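Tubulin-like protein CetZ2 (Haloferax volcanii, PDB 4B45) binds GTP as a tubulin-like GTPase, forms protofilaments in the crystal and takes part in the control of archaeal cell shape. Local coordinates at residues A[1-13]-A[30-43]. Numbering follows the deposited sequence.
Sequences MKTVLIGVGQAGG and AVLDAVAVNTAKAD. With GSP (5'-guanosine-diphosphate-monothiophosphate), chain C.
A right-handed beta-alpha-beta crossover of the Rossmann type, the start of the tubulin/FtsZ GTPase domain, brings strands 3-8 and 31-38 side by side, and helix 9-26 connects them. Their axes diverge by only 17°, and seven backbone hydrogen bonds run alternately across the parallel pair, from Thr3 N to Ala30 O at one end to Gly9 N to Val37 O at the other. On one face Leu5 lies across Val31, the two side chains nearly perpendicular, with Leu5 CD1 3.9 Å from Val31 CG1; Ala34 and Ala36 continue this face. Ala36 CB meets the bare CA of Gly13 at 4.0 Å, consistent with the close approach of helical segment 9-13 to strand 31-38, 7.7 Å between axes. The opposite face carries Ile6 and Val37, aligned in the same direction. With CG1 anti to the backbone N (chi1 -173°), Val37 brings CG2 to 4.0 Å from Ile6 CG2; helices 68-85 and 107-120 cover this side.

Beyond the strand ends lies the nucleotide site. Gly7, Gly9 and Gly12 have the spacing of a Rossmann-type GxGxxG motif, and Gly9 CA lies 3.6 Å from GSP O1B. Two backbone amides of this turn bind the phosphates: Ala11 N donates to GSP O2A at 2.7 Å, almost straight at 175°, and Gln10 N donates to GSP O1B. After the second strand, Asn38 OD1 accepts Thr39 N at 2.6 Å, while Asn38 ND2 donates weakly to Asp43 OD2, which lies against Gln10 CB. A water very close to Gly9 O donates to Val37 O at 2.7 Å.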
ATOM      1  N   MET A   1     -12.135   2.340  -6.229  1.00 48.98           N
ATOM      2  CA  MET A   1     -11.457   1.303  -6.998  1.00 46.33           C
ATOM      3  C   MET A   1     -11.667  -0.084  -6.399  1.00 49.34           C
ATOM      4  O   MET A   1     -11.141  -0.387  -5.329  1.00 50.13           O
ATOM      5  CB  MET A   1      -9.960   1.588  -7.088  1.00 41.53           C
ATOM      6  CG  MET A   1      -9.217   0.474  -7.806  1.00 47.95           C
ATOM      7  SD  MET A   1      -7.430   0.655  -7.775  1.00 59.51           S
ATOM      8  CE  MET A   1      -7.194   1.637  -9.228  1.00 45.24           C
ATOM      9  N   LYS A   2     -12.426  -0.927  -7.092  1.00 44.34           N
ATOM     10  CA  LYS A   2     -12.685  -2.267  -6.591  1.00 46.13           C
ATOM     11  C   LYS A   2     -11.464  -3.136  -6.851  1.00 46.89           C
ATOM     12  O   LYS A   2     -10.931  -3.159  -7.968  1.00 47.05           O
ATOM     13  CB  LYS A   2     -13.929  -2.864  -7.249  1.00 49.78           C
ATOM     14  CG  LYS A   2     -15.189  -2.039  -7.060  1.00 50.14           C
ATOM     15  CD  LYS A   2     -16.316  -2.609  -7.906  1.00 58.80           C
ATOM     16  CE  LYS A   2     -17.400  -1.574  -8.192  1.00 68.25           C
ATOM     17  NZ  LYS A   2     -18.455  -2.134  -9.086  1.00 81.02           N
ATOM     18  N   THR A   3     -11.016  -3.848  -5.822  1.00 48.90           N
ATOM     19  CA  THR A   3      -9.760  -4.578  -5.917  1.00 48.91           C
ATOM     20  C   THR A   3      -9.810  -5.997  -5.341  1.00 50.10           C
ATOM     21  O   THR A   3     -10.741  -6.360  -4.605  1.00 44.22           O
ATOM     22  CB  THR A   3      -8.629  -3.786  -5.255  1.00 44.03           C
ATOM     23  OG1 THR A   3      -7.364  -4.297  -5.702  1.00 47.57           O
ATOM     24  CG2 THR A   3      -8.726  -3.884  -3.739  1.00 42.91           C
ATOM     25  N   VAL A   4      -8.809  -6.796  -5.709  1.00 48.62           N
ATOM     26  CA  VAL A   4      -8.616  -8.142  -5.169  1.00 48.63           C
ATOM     27  C   VAL A   4      -7.247  -8.212  -4.512  1.00 45.16           C
ATOM     28  O   VAL A   4      -6.237  -7.846  -5.119  1.00 46.59           O
ATOM     29  CB  VAL A   4      -8.673  -9.227  -6.270  1.00 49.96           C
ATOM     30  CG1 VAL A   4      -8.201 -10.568  -5.709  1.00 44.14           C
ATOM     31  CG2 VAL A   4     -10.066  -9.352  -6.826  1.00 43.21           C
ATOM     32  N   LEU A   5      -7.207  -8.653  -3.262  1.00 46.59           N
ATOM     33  CA  LEU A   5      -5.953  -8.653  -2.525  1.00 44.35           C
ATOM     34  C   LEU A   5      -5.377 -10.059  -2.475  1.00 38.78           C
ATOM     35  O   LEU A   5      -6.090 -10.998  -2.164  1.00 43.91           O
ATOM     36  CB  LEU A   5      -6.177  -8.143  -1.103  1.00 42.71           C
ATOM     37  CG  LEU A   5      -6.820  -6.766  -0.983  1.00 45.87           C
ATOM     38  CD1 LEU A   5      -7.032  -6.385   0.499  1.00 35.45           C
ATOM     39  CD2 LEU A   5      -5.971  -5.727  -1.700  1.00 41.82           C
ATOM     40  N   ILE A   6      -4.086 -10.195  -2.772  1.00 41.65           N
ATOM     41  CA  ILE A   6      -3.396 -11.461  -2.574  1.00 47.40           C
ATOM     42  C   ILE A   6      -2.158 -11.280  -1.712  1.00 40.30           C
ATOM     43  O   ILE A   6      -1.127 -10.815  -2.188  1.00 41.49           O
ATOM     44  CB  ILE A   6      -2.947 -12.083  -3.902  1.00 46.03           C
ATOM     45  CG1 ILE A   6      -4.122 -12.175  -4.877  1.00 47.22           C
ATOM     46  CG2 ILE A   6      -2.332 -13.461  -3.648  1.00 52.11           C
ATOM     47  CD1 ILE A   6      -3.686 -12.202  -6.317  1.00 50.47           C
ATOM     48  N   GLY A   7      -2.252 -11.670  -0.449  1.00 42.55           N
ATOM     49  CA  GLY A   7      -1.090 -11.672   0.424  1.00 43.89           C
ATOM     50  C   GLY A   7      -0.144 -12.810   0.097  1.00 44.12           C
ATOM     51  O   GLY A   7      -0.576 -13.927  -0.193  1.00 48.84           O
ATOM     52  N   VAL A   8       1.153 -12.529   0.124  1.00 40.33           N
ATOM     53  CA  VAL A   8       2.163 -13.567  -0.070  1.00 42.89           C
ATOM     54  C   VAL A   8       3.170 -13.534   1.080  1.00 45.36           C
ATOM     55  O   VAL A   8       3.859 -12.536   1.290  1.00 42.06           O
ATOM     56  CB  VAL A   8       2.894 -13.418  -1.420  1.00 43.44           C
ATOM     57  CG1 VAL A   8       3.945 -14.503  -1.567  1.00 40.54           C
ATOM     58  CG2 VAL A   8       1.903 -13.496  -2.572  1.00 40.18           C
ATOM     59  N   GLY A   9       3.245 -14.616   1.840  1.00 48.86           N
ATOM     60  CA  GLY A   9       4.081 -14.603   3.024  1.00 46.75           C
ATOM     61  C   GLY A   9       3.344 -14.064   4.240  1.00 44.94           C
ATOM     62  O   GLY A   9       2.166 -13.673   4.190  1.00 45.41           O
ATOM     63  N   GLN A  10       4.054 -14.023   5.354  1.00 34.90           N
ATOM     64  CA  GLN A  10       3.430 -13.721   6.631  1.00 41.07           C
ATOM     65  C   GLN A  10       2.975 -12.260   6.778  1.00 45.26           C
ATOM     66  O   GLN A  10       1.831 -11.983   7.166  1.00 39.46           O
ATOM     67  CB  GLN A  10       4.393 -14.098   7.754  1.00 43.25           C
ATOM     68  CG  GLN A  10       3.750 -14.104   9.106  1.00 51.89           C
ATOM     69  CD  GLN A  10       4.544 -13.310  10.089  1.00 68.10           C
ATOM     70  OE1 GLN A  10       4.728 -12.099   9.920  1.00 79.43           O
ATOM     71  NE2 GLN A  10       5.043 -13.977  11.121  1.00 60.60           N
ATOM     72  N   ALA A  11       3.875 -11.329   6.493  1.00 43.14           N
ATOM     73  CA  ALA A  11       3.534  -9.913   6.550  1.00 42.79           C
ATOM     74  C   ALA A  11       2.419  -9.600   5.552  1.00 47.30           C
ATOM     75  O   ALA A  11       1.461  -8.904   5.877  1.00 45.69           O
ATOM     76  CB  ALA A  11       4.757  -9.078   6.242  1.00 37.09           C
ATOM     77  N   GLY A  12       2.548 -10.120   4.335  1.00 41.40           N
ATOM     78  CA  GLY A  12       1.556  -9.875   3.296  1.00 43.92           C
ATOM     79  C   GLY A  12       0.152 -10.316   3.684  1.00 43.94           C
ATOM     80  O   GLY A  12      -0.832  -9.619   3.425  1.00 43.00           O
ATOM     81  N   GLY A  13       0.050 -11.472   4.325  1.00 41.16           N
ATOM     82  CA  GLY A  13      -1.250 -11.977   4.725  1.00 44.34           C
ATOM     83  C   GLY A  13      -1.834 -11.146   5.850  1.00 44.28           C
ATOM     84  O   GLY A  13      -3.047 -10.957   5.941  1.00 42.04           O
ATOM     85  N   ALA A  30     -14.862  -2.069  -1.268  1.00 41.44           N
ATOM     86  CA  ALA A  30     -13.903  -1.883  -2.348  1.00 42.69           C
ATOM     87  C   ALA A  30     -13.091  -3.144  -2.545  1.00 47.69           C
ATOM     88  O   ALA A  30     -12.611  -3.418  -3.639  1.00 51.68           O
ATOM     89  CB  ALA A  30     -12.969  -0.696  -2.033  1.00 38.90           C
ATOM     90  N   VAL A  31     -12.924  -3.901  -1.468  1.00 50.40           N
ATOM     91  CA  VAL A  31     -12.170  -5.146  -1.512  1.00 44.48           C
ATOM     92  C   VAL A  31     -13.136  -6.254  -1.872  1.00 45.70           C
ATOM     93  O   VAL A  31     -14.020  -6.588  -1.084  1.00 46.08           O
ATOM     94  CB  VAL A  31     -11.508  -5.432  -0.159  1.00 45.46           C
ATOM     95  CG1 VAL A  31     -10.878  -6.801  -0.152  1.00 46.05           C
ATOM     96  CG2 VAL A  31     -10.471  -4.357   0.156  1.00 45.83           C
ATOM     97  N   LEU A  32     -13.005  -6.790  -3.083  1.00 41.95           N
ATOM     98  CA  LEU A  32     -13.953  -7.785  -3.564  1.00 48.63           C
ATOM     99  C   LEU A  32     -13.609  -9.153  -2.995  1.00 49.49           C
ATOM    100  O   LEU A  32     -14.483  -9.990  -2.793  1.00 54.03           O
ATOM    101  CB  LEU A  32     -13.980  -7.837  -5.095  1.00 50.50           C
ATOM    102  CG  LEU A  32     -14.404  -6.565  -5.839  1.00 52.02           C
ATOM    103  CD1 LEU A  32     -14.773  -6.914  -7.272  1.00 57.56           C
ATOM    104  CD2 LEU A  32     -15.571  -5.888  -5.138  1.00 50.45           C
ATOM    105  N   ASP A  33     -12.331  -9.373  -2.730  1.00 50.82           N
ATOM    106  CA  ASP A  33     -11.894 -10.630  -2.147  1.00 54.47           C
ATOM    107  C   ASP A  33     -10.482 -10.465  -1.638  1.00 48.83           C
ATOM    108  O   ASP A  33      -9.806  -9.496  -1.981  1.00 46.83           O
ATOM    109  CB  ASP A  33     -11.948 -11.754  -3.179  1.00 58.13           C
ATOM    110  CG  ASP A  33     -12.141 -13.109  -2.543  1.00 75.34           C
ATOM    111  OD1 ASP A  33     -11.407 -13.438  -1.586  1.00 80.14           O
ATOM    112  OD2 ASP A  33     -13.040 -13.842  -2.992  1.00 84.75           O
ATOM    113  N   ALA A  34     -10.049 -11.409  -0.812  1.00 43.44           N
ATOM    114  CA  ALA A  34      -8.704 -11.402  -0.241  1.00 44.27           C
ATOM    115  C   ALA A  34      -8.264 -12.842  -0.033  1.00 44.28           C
ATOM    116  O   ALA A  34      -9.030 -13.657   0.472  1.00 48.80           O
ATOM    117  CB  ALA A  34      -8.689 -10.662   1.088  1.00 40.07           C
ATOM    118  N   VAL A  35      -7.047 -13.157  -0.460  1.00 42.40           N
ATOM    119  CA  VAL A  35      -6.501 -14.499  -0.321  1.00 49.15           C
ATOM    120  C   VAL A  35      -5.079 -14.387   0.205  1.00 42.49           C
ATOM    121  O   VAL A  35      -4.326 -13.522  -0.233  1.00 46.04           O
ATOM    122  CB  VAL A  35      -6.436 -15.212  -1.681  1.00 51.05           C
ATOM    123  CG1 VAL A  35      -5.999 -16.663  -1.508  1.00 51.09           C
ATOM    124  CG2 VAL A  35      -7.768 -15.161  -2.361  1.00 54.17           C
ATOM    125  N   ALA A  36      -4.697 -15.261   1.126  1.00 45.15           N
ATOM    126  CA  ALA A  36      -3.310 -15.281   1.576  1.00 43.53           C
ATOM    127  C   ALA A  36      -2.621 -16.563   1.142  1.00 45.58           C
ATOM    128  O   ALA A  36      -3.169 -17.651   1.285  1.00 43.99           O
ATOM    129  CB  ALA A  36      -3.217 -15.089   3.087  1.00 40.98           C
ATOM    130  N   VAL A  37      -1.432 -16.407   0.571  1.00 42.90           N
ATOM    131  CA  VAL A  37      -0.618 -17.521   0.141  1.00 43.75           C
ATOM    132  C   VAL A  37       0.636 -17.564   1.013  1.00 41.14           C
ATOM    133  O   VAL A  37       1.242 -16.532   1.279  1.00 40.28           O
ATOM    134  CB  VAL A  37      -0.187 -17.357  -1.330  1.00 45.29           C
ATOM    135  CG1 VAL A  37       0.528 -18.619  -1.822  1.00 44.24           C
ATOM    136  CG2 VAL A  37      -1.392 -17.028  -2.213  1.00 40.31           C
ATOM    137  N   ASN A  38       1.025 -18.753   1.450  1.00 42.11           N
ATOM    138  CA  ASN A  38       2.209 -18.904   2.299  1.00 40.27           C
ATOM    139  C   ASN A  38       2.737 -20.321   2.242  1.00 41.61           C
ATOM    140  O   ASN A  38       2.103 -21.199   1.658  1.00 39.55           O
ATOM    141  CB  ASN A  38       1.876 -18.562   3.745  1.00 41.10           C
ATOM    142  CG  ASN A  38       3.067 -18.026   4.503  1.00 41.12           C
ATOM    143  OD1 ASN A  38       4.217 -18.325   4.180  1.00 44.84           O
ATOM    144  ND2 ASN A  38       2.796 -17.208   5.509  1.00 39.74           N
ATOM    145  N   THR A  39       3.893 -20.536   2.862  1.00 42.47           N
ATOM    146  CA  THR A  39       4.542 -21.844   2.909  1.00 46.61           C
ATOM    147  C   THR A  39       4.680 -22.263   4.361  1.00 48.58           C
ATOM    148  O   THR A  39       5.172 -23.347   4.659  1.00 43.11           O
ATOM    149  CB  THR A  39       5.958 -21.774   2.308  1.00 53.36           C
ATOM    150  OG1 THR A  39       6.694 -20.711   2.940  1.00 44.99           O
ATOM    151  CG2 THR A  39       5.885 -21.503   0.813  1.00 51.27           C
ATOM    152  N   ALA A  40       4.273 -21.369   5.262  1.00 43.68           N
ATOM    153  CA  ALA A  40       4.219 -21.659   6.682  1.00 47.19           C
ATOM    154  C   ALA A  40       2.761 -21.888   7.043  1.00 49.93           C
ATOM    155  O   ALA A  40       1.937 -20.991   6.887  1.00 45.63           O
ATOM    156  CB  ALA A  40       4.802 -20.479   7.490  1.00 36.20           C
ATOM    157  N   LYS A  41       2.429 -23.092   7.498  1.00 48.81           N
ATOM    158  CA  LYS A  41       1.026 -23.421   7.749  1.00 48.78           C
ATOM    159  C   LYS A  41       0.424 -22.617   8.903  1.00 48.31           C
ATOM    160  O   LYS A  41      -0.706 -22.142   8.814  1.00 51.70           O
ATOM    161  CB  LYS A  41       0.834 -24.928   7.969  1.00 46.88           C
ATOM    162  CG  LYS A  41      -0.583 -25.310   8.348  1.00 49.04           C
ATOM    163  CD  LYS A  41      -0.798 -26.823   8.350  1.00 55.71           C
ATOM    164  CE  LYS A  41      -2.233 -27.160   8.746  1.00 65.76           C
ATOM    165  NZ  LYS A  41      -2.518 -28.626   8.823  1.00 72.58           N
ATOM    166  N   ALA A  42       1.186 -22.467   9.981  1.00 46.71           N
ATOM    167  CA  ALA A  42       0.731 -21.739  11.163  1.00 48.11           C
ATOM    168  C   ALA A  42       0.291 -20.291  10.868  1.00 48.57           C
ATOM    169  O   ALA A  42      -0.700 -19.806  11.424  1.00 47.83           O
ATOM    170  CB  ALA A  42       1.817 -21.763  12.246  1.00 45.43           C
ATOM    171  N   ASP A  43       1.034 -19.610  10.001  1.00 44.42           N
ATOM    172  CA  ASP A  43       0.691 -18.255   9.582  1.00 49.73           C
ATOM    173  C   ASP A  43      -0.704 -18.173   8.993  1.00 49.06           C
ATOM    174  O   ASP A  43      -1.431 -17.208   9.216  1.00 53.92           O
ATOM    175  CB  ASP A  43       1.680 -17.750   8.534  1.00 50.41           C
ATOM    176  CG  ASP A  43       3.064 -17.529   9.100  1.00 52.07           C
ATOM    177  OD1 ASP A  43       3.213 -17.640  10.335  1.00 49.59           O
ATOM    178  OD2 ASP A  43       3.994 -17.237   8.310  1.00 52.18           O
TER
HETATM  179  PG  GSP C1342      10.278 -16.011   6.117  1.00 65.49           P
HETATM  180  O3B GSP C1342       9.156 -15.734   5.005  1.00 81.37           O
HETATM  181  S1G GSP C1342      11.526 -14.421   6.559  1.00 66.45           S
HETATM  182  O2G GSP C1342       9.611 -16.505   7.434  1.00121.21           O
HETATM  183  O3G GSP C1342      11.142 -17.036   5.498  1.00 56.17           O
HETATM  184  PB  GSP C1342       8.083 -14.550   4.983  1.00 46.49           P
HETATM  185  O1B GSP C1342       6.708 -14.967   5.444  1.00 43.19           O
HETATM  186  O2B GSP C1342       7.963 -14.075   3.541  1.00 59.46           O
HETATM  187  PA  GSP C1342       7.665 -12.152   6.380  1.00 46.26           P
HETATM  188  O1A GSP C1342       7.375 -12.200   7.856  1.00 49.09           O
HETATM  189  O2A GSP C1342       6.354 -12.001   5.653  1.00 54.10           O
HETATM  190  O3A GSP C1342       8.543 -13.361   5.901  1.00 54.38           O
HETATM  191  O5' GSP C1342       8.473 -10.879   6.006  1.00 55.57           O
HETATM  192  C5' GSP C1342       9.420 -10.307   6.844  1.00 50.00           C
HETATM  193  C4' GSP C1342       9.448  -8.842   6.737  1.00 53.13           C
HETATM  194  O4' GSP C1342       8.163  -8.318   6.893  1.00 46.50           O
HETATM  195  C3' GSP C1342      10.270  -8.217   7.790  1.00 47.18           C
HETATM  196  O3' GSP C1342      10.749  -7.042   7.258  1.00 50.09           O
HETATM  197  C2' GSP C1342       9.330  -7.918   8.864  1.00 51.09           C
HETATM  198  O2' GSP C1342       9.767  -6.807   9.571  1.00 57.03           O
HETATM  199  C1' GSP C1342       8.122  -7.576   8.138  1.00 46.09           C
HETATM  200  N9  GSP C1342       6.870  -7.913   8.786  1.00 45.92           N
HETATM  201  C8  GSP C1342       6.557  -9.075   9.368  1.00 47.15           C
HETATM  202  N7  GSP C1342       5.284  -9.020   9.806  1.00 50.23           N
HETATM  203  C5  GSP C1342       4.772  -7.794   9.484  1.00 42.94           C
HETATM  204  C6  GSP C1342       3.499  -7.194   9.680  1.00 42.60           C
HETATM  205  O6  GSP C1342       2.472  -7.856  10.328  1.00 44.56           O
HETATM  206  N1  GSP C1342       3.310  -5.929   9.233  1.00 40.41           N
HETATM  207  C2  GSP C1342       4.305  -5.265   8.603  1.00 43.18           C
HETATM  208  N2  GSP C1342       4.029  -3.900   8.138  1.00 40.27           N
HETATM  209  N3  GSP C1342       5.519  -5.795   8.388  1.00 45.25           N
HETATM  210  C4  GSP C1342       5.775  -7.080   8.836  1.00 45.77           C
HETATM  211  O   HOH W   1       0.204 -14.810   3.113  1.00 44.07           O
HETATM  212  O   HOH W   2       0.186 -15.946   5.591  1.00 49.93           O